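Local coordinates for citrate synthase (PDB 6ABW), which probably catalyses the condensation of oxaloacetate with acetyl-CoA and water to give citrate and CoA, a step of the tricarboxylic acid cycle, at residues V133-T141 and L348-A356; E162-K170 and E181-L189. One frame throughout, in Å; residues are numbered along the deposited sequence.

In the fold
Both contacts join helices, apart from the loop residue Ser163, the N-cap of helix 164-173, and their centres lie about 14 Å apart. Interaction 1 pairs helix 128-151 with helix 342-365, about 10 Å from the chain's centre in space; interaction 2 joins helices 164-173 and 179-191 somewhat farther out, at about 15 Å. Along the sequence 162-170 and 181-189 fall between the halves of interaction 1, so the local pair is nested inside the long-range one. The two meet directly: Phe164 packs on Val136, Phe168 reaches Ser140 and Leu348, and Ser349 OG probably hydrogen-bonds Leu189 O at 2.7 Å. Together they form one continuous piece of the helical core of this citrate synthase.

Interaction 1: V133-T141 and L348-A356; sequences VKLVARAST and LSRTLGWTA
Helices 133-141 and 348-356 run nearly antiparallel, 161° between their N-to-C directions, with axes 9.3 Å apart at closest approach. Ala139 and Leu348 bring the backbones nearest, their CA atoms 5.9 Å apart, and Val136 lies across from Thr351. At the Leu348 end, the methyl CD1 reaches over the neighbouring helix and touches backbone as much as side chain: it is 3.5 Å from Ser140 N and 3.7 Å from Ala139 CB. The leucine gets there with CG anti to the backbone N (chi1 177°), which carries the branch across although its CB does not point straight at the partner.

In the middle, Thr351 meets the partner with CB, CG2 and the flank of its hydroxyl, whose proton goes to Leu348 O of its own helix. Its CG2 lies 4.1 Å from Ala139 CB, and the hydroxyl bond to Leu348 O is 2.8 Å long, tilted 28° from the carbonyl plane. That bond satisfies a buried polar atom and fixes the rotation of the side chain; Val136 CG2 then packs 3.8 Å from Thr351 OG1 as a plain van der Waals neighbour. At the other end, Leu135 CD2 bridges two turns, 4.0 Å from both Thr351 CB and Thr355 CG2, and the side chains of Leu135 and Thr355 lie alongside each other, pointing opposite ways.

Helix 164-173 covers one flank through Phe164 and Phe168, and Tyr215 and Val218 of helix 214-225 meet Leu135. All touching residues are buried, and this antiparallel pairing through alanine, threonine and branched aliphatic side chains belongs to the all-helical core of the citrate synthase fold.

Interaction 2: E162-K170 and E181-L189; sequences ESFAKSFLK and EVKAMDAAL
Ala165 of helix 164-170 is a knob in the hole formed by Val182, Met185, Asp186 and Leu189. Its methyl CB comes within 3.7 Å of Val182 O, so the small side chain lets the helices approach to 8.5 Å between axes while crossing at 109°. This packed part continues into Leu169, whose CD1 lies 3.8 Å from Met185 CB, and into Phe168. Met185, bent at chi2 (73°) and chi3, sets SD at the edge of the Phe168 ring, a Met-aromatic contact, and CE 3.8 Å from Phe168 CE2. Leu189 CD1 meets the Phe164 ring at its edge, near the ring plane. Between the buried Ala165 and Asp186, a water accepts from Ala165 N and donates to Asp186 OD1, which also accepts from Phe56 N.

The looser margin lies at the helix start, where Ser163 and Lys166 are partly exposed. Ser163 is the N-cap: its OG accepts from Lys166 N at 3.2 Å, and the same oxygen touches Val182 CG1. Lys166 leans only the base of its chain on Val182 before the extended chain turns off from the contact. The chemistry thus implies a join held mainly by apolar contact, with one water linking a backbone N-H of one helix to a carboxylate of the other.

Interaction 1: V133-T141 and L348-A356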
loop_
_atom_site.group_PDB
_atom_site.type_symbol
_atom_site.label_atom_id
_atom_site.label_comp_id
_atom_site.label_asym_id
_atom_site.label_seq_id
_atom_site.Cartn_x
_atom_site.Cartn_y
_atom_site.Cartn_z
ATOM N N VAL A 133 12.998 12.126 7.789
ATOM C CA VAL A 133 13.411 12.198 9.208
ATOM C C VAL A 133 12.223 12.304 10.126
ATOM O O VAL A 133 12.139 11.614 11.127
ATOM C CB VAL A 133 14.371 13.382 9.470
ATOM C CG1 VAL A 133 14.582 13.622 10.982
ATOM C CG2 VAL A 133 15.725 13.061 8.851
ATOM N N LYS A 134 11.275 13.154 9.737
ATOM C CA LYS A 134 10.080 13.323 10.554
ATOM C C LYS A 134 9.245 11.996 10.555
ATOM O O LYS A 134 8.646 11.625 11.554
ATOM C CB LYS A 134 9.215 14.471 10.027
ATOM C CG LYS A 134 9.774 15.882 10.384
ATOM C CD LYS A 134 8.837 17.003 9.971
ATOM C CE LYS A 134 9.036 17.372 8.501
ATOM N NZ LYS A 134 7.999 18.369 8.142
ATOM N N LEU A 135 9.193 11.331 9.433
ATOM C CA LEU A 135 8.449 10.060 9.356
ATOM C C LEU A 135 9.067 9.002 10.286
ATOM O O LEU A 135 8.356 8.241 10.917
ATOM C CB LEU A 135 8.440 9.569 7.868
ATOM C CG LEU A 135 7.643 8.254 7.606
ATOM C CD1 LEU A 135 7.164 8.208 6.156
ATOM C CD2 LEU A 135 8.470 7.003 7.879
ATOM N N VAL A 136 10.386 8.903 10.315
ATOM C CA VAL A 136 11.081 7.927 11.179
ATOM C C VAL A 136 10.766 8.181 12.659
ATOM O O VAL A 136 10.450 7.260 13.418
ATOM C CB VAL A 136 12.602 7.912 10.917
ATOM C CG1 VAL A 136 13.287 7.112 12.015
ATOM C CG2 VAL A 136 12.831 7.276 9.537
ATOM N N ALA A 137 10.792 9.439 13.065
ATOM C CA ALA A 137 10.289 9.783 14.387
ATOM C C ALA A 137 8.895 9.377 14.697
ATOM O O ALA A 137 8.563 8.849 15.792
ATOM C CB ALA A 137 10.375 11.301 14.536
ATOM N N ARG A 138 8.023 9.630 13.753
ATOM C CA ARG A 138 6.626 9.286 13.922
ATOM C C ARG A 138 6.375 7.761 13.913
ATOM O O ARG A 138 5.466 7.295 14.549
ATOM C CB ARG A 138 5.795 10.020 12.893
ATOM C CG ARG A 138 5.818 11.525 13.199
ATOM C CD ARG A 138 5.346 12.374 12.074
ATOM N NE ARG A 138 5.433 13.762 12.515
ATOM C CZ ARG A 138 5.374 14.837 11.735
ATOM N NH1 ARG A 138 5.320 14.765 10.429
ATOM N NH2 ARG A 138 5.444 16.055 12.309
ATOM N N ALA A 139 7.255 7.016 13.239
ATOM C CA ALA A 139 7.264 5.545 13.329
ATOM C C ALA A 139 7.488 5.092 14.743
ATOM O O ALA A 139 6.828 4.166 15.204
ATOM C CB ALA A 139 8.255 4.920 12.362
ATOM N N SER A 140 8.371 5.792 15.457
ATOM C CA SER A 140 8.588 5.532 16.889
ATOM C C SER A 140 7.303 5.732 17.696
ATOM O O SER A 140 6.880 4.847 18.481
ATOM C CB SER A 140 9.739 6.445 17.401
ATOM O OG SER A 140 9.933 6.230 18.760
ATOM N N THR A 141 6.649 6.864 17.483
ATOM C CA THR A 141 5.393 7.134 18.166
ATOM C C THR A 141 4.315 6.099 17.901
ATOM O O THR A 141 3.655 5.619 18.807
ATOM C CB THR A 141 4.921 8.508 17.751
ATOM O OG1 THR A 141 5.953 9.475 18.072
ATOM C CG2 THR A 141 3.626 8.900 18.486
ATOM N N LEU A 348 9.765 -0.667 12.189
ATOM C CA LEU A 348 10.319 0.569 12.777
ATOM C C LEU A 348 11.725 0.913 12.200
ATOM O O LEU A 348 11.981 2.006 11.707
ATOM C CB LEU A 348 10.370 0.467 14.289
ATOM C CG LEU A 348 10.996 1.673 15.022
ATOM C CD1 LEU A 348 10.418 3.029 14.710
ATOM C CD2 LEU A 348 11.006 1.423 16.541
ATOM N N SER A 349 12.592 -0.090 12.218
ATOM C CA SER A 349 13.919 0.012 11.662
ATOM C C SER A 349 13.925 0.209 10.141
ATOM O O SER A 349 14.605 1.114 9.590
ATOM C CB SER A 349 14.609 -1.295 12.034
ATOM O OG SER A 349 15.876 -1.332 11.425
ATOM N N ARG A 350 13.148 -0.634 9.464
ATOM C CA ARG A 350 13.133 -0.655 8.016
ATOM C C ARG A 350 12.469 0.603 7.391
ATOM O O ARG A 350 12.733 0.884 6.229
ATOM C CB ARG A 350 12.512 -1.962 7.510
ATOM C CG ARG A 350 12.473 -2.204 6.010
ATOM C CD ARG A 350 13.860 -2.186 5.386
ATOM N NE ARG A 350 14.783 -3.109 6.044
ATOM C CZ ARG A 350 15.051 -4.387 5.676
ATOM N NH1 ARG A 350 14.568 -4.910 4.556
ATOM N NH2 ARG A 350 15.860 -5.137 6.392
ATOM N N THR A 351 11.732 1.396 8.167
ATOM C CA THR A 351 11.263 2.681 7.634
ATOM C C THR A 351 12.415 3.522 7.096
ATOM O O THR A 351 12.225 4.210 6.084
ATOM C CB THR A 351 10.434 3.552 8.621
ATOM O OG1 THR A 351 11.234 3.887 9.774
ATOM C CG2 THR A 351 9.169 2.830 9.000
ATOM N N LEU A 352 13.650 3.333 7.660
ATOM C CA LEU A 352 14.759 4.065 7.168
ATOM C C LEU A 352 15.125 3.620 5.797
ATOM O O LEU A 352 15.242 4.475 4.926
ATOM C CB LEU A 352 15.954 3.952 8.082
ATOM C CG LEU A 352 17.214 4.678 7.626
ATOM C CD1 LEU A 352 16.914 6.157 7.415
ATOM C CD2 LEU A 352 18.377 4.540 8.655
ATOM N N GLY A 353 15.271 2.317 5.583
ATOM C CA GLY A 353 15.545 1.780 4.247
ATOM C C GLY A 353 14.446 2.050 3.229
ATOM O O GLY A 353 14.740 2.448 2.101
ATOM N N TRP A 354 13.175 1.934 3.631
ATOM C CA TRP A 354 12.074 2.270 2.719
ATOM C C TRP A 354 12.104 3.724 2.226
ATOM O O TRP A 354 12.065 3.970 1.039
ATOM C CB TRP A 354 10.712 1.968 3.378
ATOM C CG TRP A 354 10.425 0.518 3.626
ATOM C CD1 TRP A 354 10.866 -0.554 2.915
ATOM C CD2 TRP A 354 9.569 -0.009 4.656
ATOM N NE1 TRP A 354 10.346 -1.705 3.447
ATOM C CE2 TRP A 354 9.520 -1.393 4.496
ATOM C CE3 TRP A 354 8.808 0.577 5.657
ATOM C CZ2 TRP A 354 8.855 -2.203 5.366
ATOM C CZ3 TRP A 354 8.120 -0.235 6.503
ATOM C CH2 TRP A 354 8.127 -1.597 6.353
ATOM N N THR A 355 12.262 4.648 3.135
ATOM C CA THR A 355 12.256 6.052 2.798
ATOM C C THR A 355 13.520 6.376 1.963
ATOM O O THR A 355 13.452 7.094 0.926
ATOM C CB THR A 355 12.205 6.964 3.988
ATOM O OG1 THR A 355 13.292 6.734 4.912
ATOM C CG2 THR A 355 10.885 6.940 4.711
ATOM N N ALA A 356 14.666 5.789 2.348
ATOM C CA ALA A 356 15.875 6.093 1.600
ATOM C C ALA A 356 15.843 5.533 0.184
ATOM O O ALA A 356 16.317 6.212 -0.797
ATOM C CB ALA A 356 17.120 5.578 2.346
#

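Interaction 2: E162-K170 and E181-L189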
loop_
_atom_site.group_PDB
_atom_site.type_symbol
_atom_site.label_atom_id
_atom_site.label_comp_id
_atom_site.label_asym_id
_atom_site.label_seq_id
_atom_site.Cartn_x
_atom_site.Cartn_y
_atom_site.Cartn_z
ATOM N N GLU A 162 18.536 11.363 25.490
ATOM C CA GLU A 162 19.882 11.136 24.926
ATOM C C GLU A 162 19.936 10.367 23.633
ATOM O O GLU A 162 20.914 10.492 22.906
ATOM C CB GLU A 162 20.806 10.521 26.021
ATOM C CG GLU A 162 21.081 11.666 27.054
ATOM C CD GLU A 162 21.682 11.258 28.389
ATOM O OE1 GLU A 162 20.963 11.300 29.427
ATOM O OE2 GLU A 162 22.891 10.929 28.400
ATOM N N SER A 163 18.872 9.611 23.302
ATOM C CA SER A 163 18.843 8.953 22.003
ATOM C C SER A 163 17.441 8.477 21.597
ATOM O O SER A 163 16.530 8.303 22.421
ATOM C CB SER A 163 19.762 7.774 21.975
ATOM O OG SER A 163 19.283 6.719 22.818
ATOM N N PHE A 164 17.344 8.239 20.303
ATOM C CA PHE A 164 16.121 7.732 19.680
ATOM C C PHE A 164 15.726 6.448 20.296
ATOM O O PHE A 164 14.567 6.269 20.662
ATOM C CB PHE A 164 16.373 7.601 18.204
ATOM C CG PHE A 164 15.172 7.093 17.379
ATOM C CD1 PHE A 164 14.888 5.760 17.281
ATOM C CD2 PHE A 164 14.374 7.999 16.674
ATOM C CE1 PHE A 164 13.761 5.284 16.498
ATOM C CE2 PHE A 164 13.294 7.583 15.920
ATOM C CZ PHE A 164 13.014 6.197 15.777
ATOM N N ALA A 165 16.692 5.548 20.446
ATOM C CA ALA A 165 16.423 4.258 21.097
ATOM C C ALA A 165 15.860 4.407 22.496
ATOM O O ALA A 165 14.931 3.734 22.908
ATOM C CB ALA A 165 17.681 3.392 21.122
ATOM N N LYS A 166 16.492 5.278 23.298
ATOM C CA LYS A 166 16.002 5.516 24.650
ATOM C C LYS A 166 14.588 6.123 24.714
ATOM O O LYS A 166 13.761 5.657 25.491
ATOM C CB LYS A 166 17.012 6.398 25.455
ATOM C CG LYS A 166 16.654 6.428 26.900
ATOM C CD LYS A 166 17.644 7.324 27.628
ATOM C CE LYS A 166 17.210 7.448 29.083
ATOM N NZ LYS A 166 18.380 7.988 29.881
ATOM N N SER A 167 14.328 7.088 23.878
ATOM C CA SER A 167 12.992 7.729 23.798
ATOM C C SER A 167 11.904 6.727 23.437
ATOM O O SER A 167 10.794 6.725 24.043
ATOM C CB SER A 167 12.995 8.903 22.834
ATOM O OG SER A 167 13.849 9.946 23.276
ATOM N N PHE A 168 12.255 5.812 22.524
ATOM C CA PHE A 168 11.330 4.763 22.069
ATOM C C PHE A 168 11.033 3.754 23.202
ATOM O O PHE A 168 9.869 3.418 23.534
ATOM C CB PHE A 168 11.882 4.090 20.776
ATOM C CG PHE A 168 11.083 2.883 20.402
ATOM C CD1 PHE A 168 9.742 3.035 20.042
ATOM C CD2 PHE A 168 11.619 1.562 20.497
ATOM C CE1 PHE A 168 8.953 1.945 19.724
ATOM C CE2 PHE A 168 10.824 0.470 20.186
ATOM C CZ PHE A 168 9.495 0.660 19.770
ATOM N N LEU A 169 12.084 3.311 23.912
ATOM C CA LEU A 169 11.904 2.396 25.024
ATOM C C LEU A 169 11.155 3.016 26.211
ATOM O O LEU A 169 10.322 2.359 26.807
ATOM C CB LEU A 169 13.220 1.833 25.489
ATOM C CG LEU A 169 14.005 0.924 24.540
ATOM C CD1 LEU A 169 15.385 0.656 25.122
ATOM C CD2 LEU A 169 13.268 -0.367 24.275
ATOM N N LYS A 170 11.432 4.272 26.521
ATOM C CA LYS A 170 10.693 4.948 27.564
ATOM C C LYS A 170 9.240 5.154 27.240
ATOM O O LYS A 170 8.399 4.968 28.110
ATOM C CB LYS A 170 11.338 6.288 27.873
ATOM C CG LYS A 170 12.631 6.155 28.603
ATOM C CD LYS A 170 13.074 7.567 29.070
ATOM C CE LYS A 170 12.197 8.071 30.237
ATOM N NZ LYS A 170 12.383 9.526 30.483
ATOM N N GLU A 181 20.215 -1.889 27.719
ATOM C CA GLU A 181 18.940 -2.003 26.999
ATOM C C GLU A 181 18.890 -0.987 25.859
ATOM O O GLU A 181 18.492 -1.329 24.727
ATOM C CB GLU A 181 17.744 -1.875 27.904
ATOM C CG GLU A 181 17.505 -3.011 28.856
ATOM C CD GLU A 181 16.345 -2.696 29.845
ATOM O OE1 GLU A 181 16.271 -1.641 30.494
ATOM O OE2 GLU A 181 15.408 -3.474 29.902
ATOM N N VAL A 182 19.312 0.250 26.111
ATOM C CA VAL A 182 19.371 1.227 25.116
ATOM C C VAL A 182 20.285 0.817 23.985
ATOM O O VAL A 182 19.930 0.972 22.815
ATOM C CB VAL A 182 19.791 2.627 25.634
ATOM C CG1 VAL A 182 19.985 3.589 24.509
ATOM C CG2 VAL A 182 18.737 3.082 26.623
ATOM N N LYS A 183 21.460 0.327 24.327
ATOM C CA LYS A 183 22.427 0.025 23.312
ATOM C C LYS A 183 21.876 -1.157 22.413
ATOM O O LYS A 183 22.131 -1.216 21.164
ATOM C CB LYS A 183 23.757 -0.320 23.964
ATOM C CG LYS A 183 24.809 -0.782 22.965
ATOM C CD LYS A 183 25.331 0.288 22.009
ATOM C CE LYS A 183 26.478 -0.189 21.089
ATOM N NZ LYS A 183 26.790 0.883 20.114
ATOM N N ALA A 184 21.216 -2.095 23.022
ATOM C CA ALA A 184 20.669 -3.285 22.276
ATOM C C ALA A 184 19.602 -2.809 21.288
ATOM O O ALA A 184 19.500 -3.281 20.183
ATOM C CB ALA A 184 20.093 -4.316 23.239
ATOM N N MET A 185 18.776 -1.911 21.733
ATOM C CA MET A 185 17.663 -1.368 20.862
ATOM C C MET A 185 18.259 -0.559 19.742
ATOM O O MET A 185 17.859 -0.667 18.571
ATOM C CB MET A 185 16.695 -0.585 21.727
ATOM C CG MET A 185 15.498 -0.033 20.915
ATOM S SD MET A 185 14.372 -1.382 20.495
ATOM C CE MET A 185 14.046 -1.062 18.772
ATOM N N ASP A 186 19.277 0.253 20.035
ATOM C CA ASP A 186 19.949 1.020 19.043
ATOM C C ASP A 186 20.576 0.103 18.003
ATOM O O ASP A 186 20.495 0.333 16.743
ATOM C CB ASP A 186 21.052 1.935 19.701
ATOM C CG ASP A 186 21.653 2.867 18.716
ATOM O OD1 ASP A 186 20.944 3.836 18.244
ATOM O OD2 ASP A 186 22.828 2.597 18.336
ATOM N N ALA A 187 21.227 -0.937 18.490
ATOM C CA ALA A 187 21.820 -1.904 17.553
ATOM C C ALA A 187 20.757 -2.522 16.599
ATOM O O ALA A 187 20.985 -2.682 15.384
ATOM C CB ALA A 187 22.575 -2.998 18.314
ATOM N N ALA A 188 19.650 -2.953 17.177
ATOM C CA ALA A 188 18.551 -3.601 16.447
ATOM C C ALA A 188 18.031 -2.670 15.382
ATOM O O ALA A 188 17.776 -3.082 14.277
ATOM C CB ALA A 188 17.446 -3.983 17.395
ATOM N N LEU A 189 17.881 -1.388 15.701
ATOM C CA LEU A 189 17.457 -0.385 14.728
ATOM C C LEU A 189 18.412 -0.230 13.605
ATOM O O LEU A 189 18.005 -0.086 12.458
ATOM C CB LEU A 189 17.273 0.973 15.349
ATOM C CG LEU A 189 16.145 1.035 16.326
ATOM C CD1 LEU A 189 16.237 2.252 17.215
ATOM C CD2 LEU A 189 14.853 1.050 15.507
HETATM O O HOH W 1 19.289 5.784 19.118
#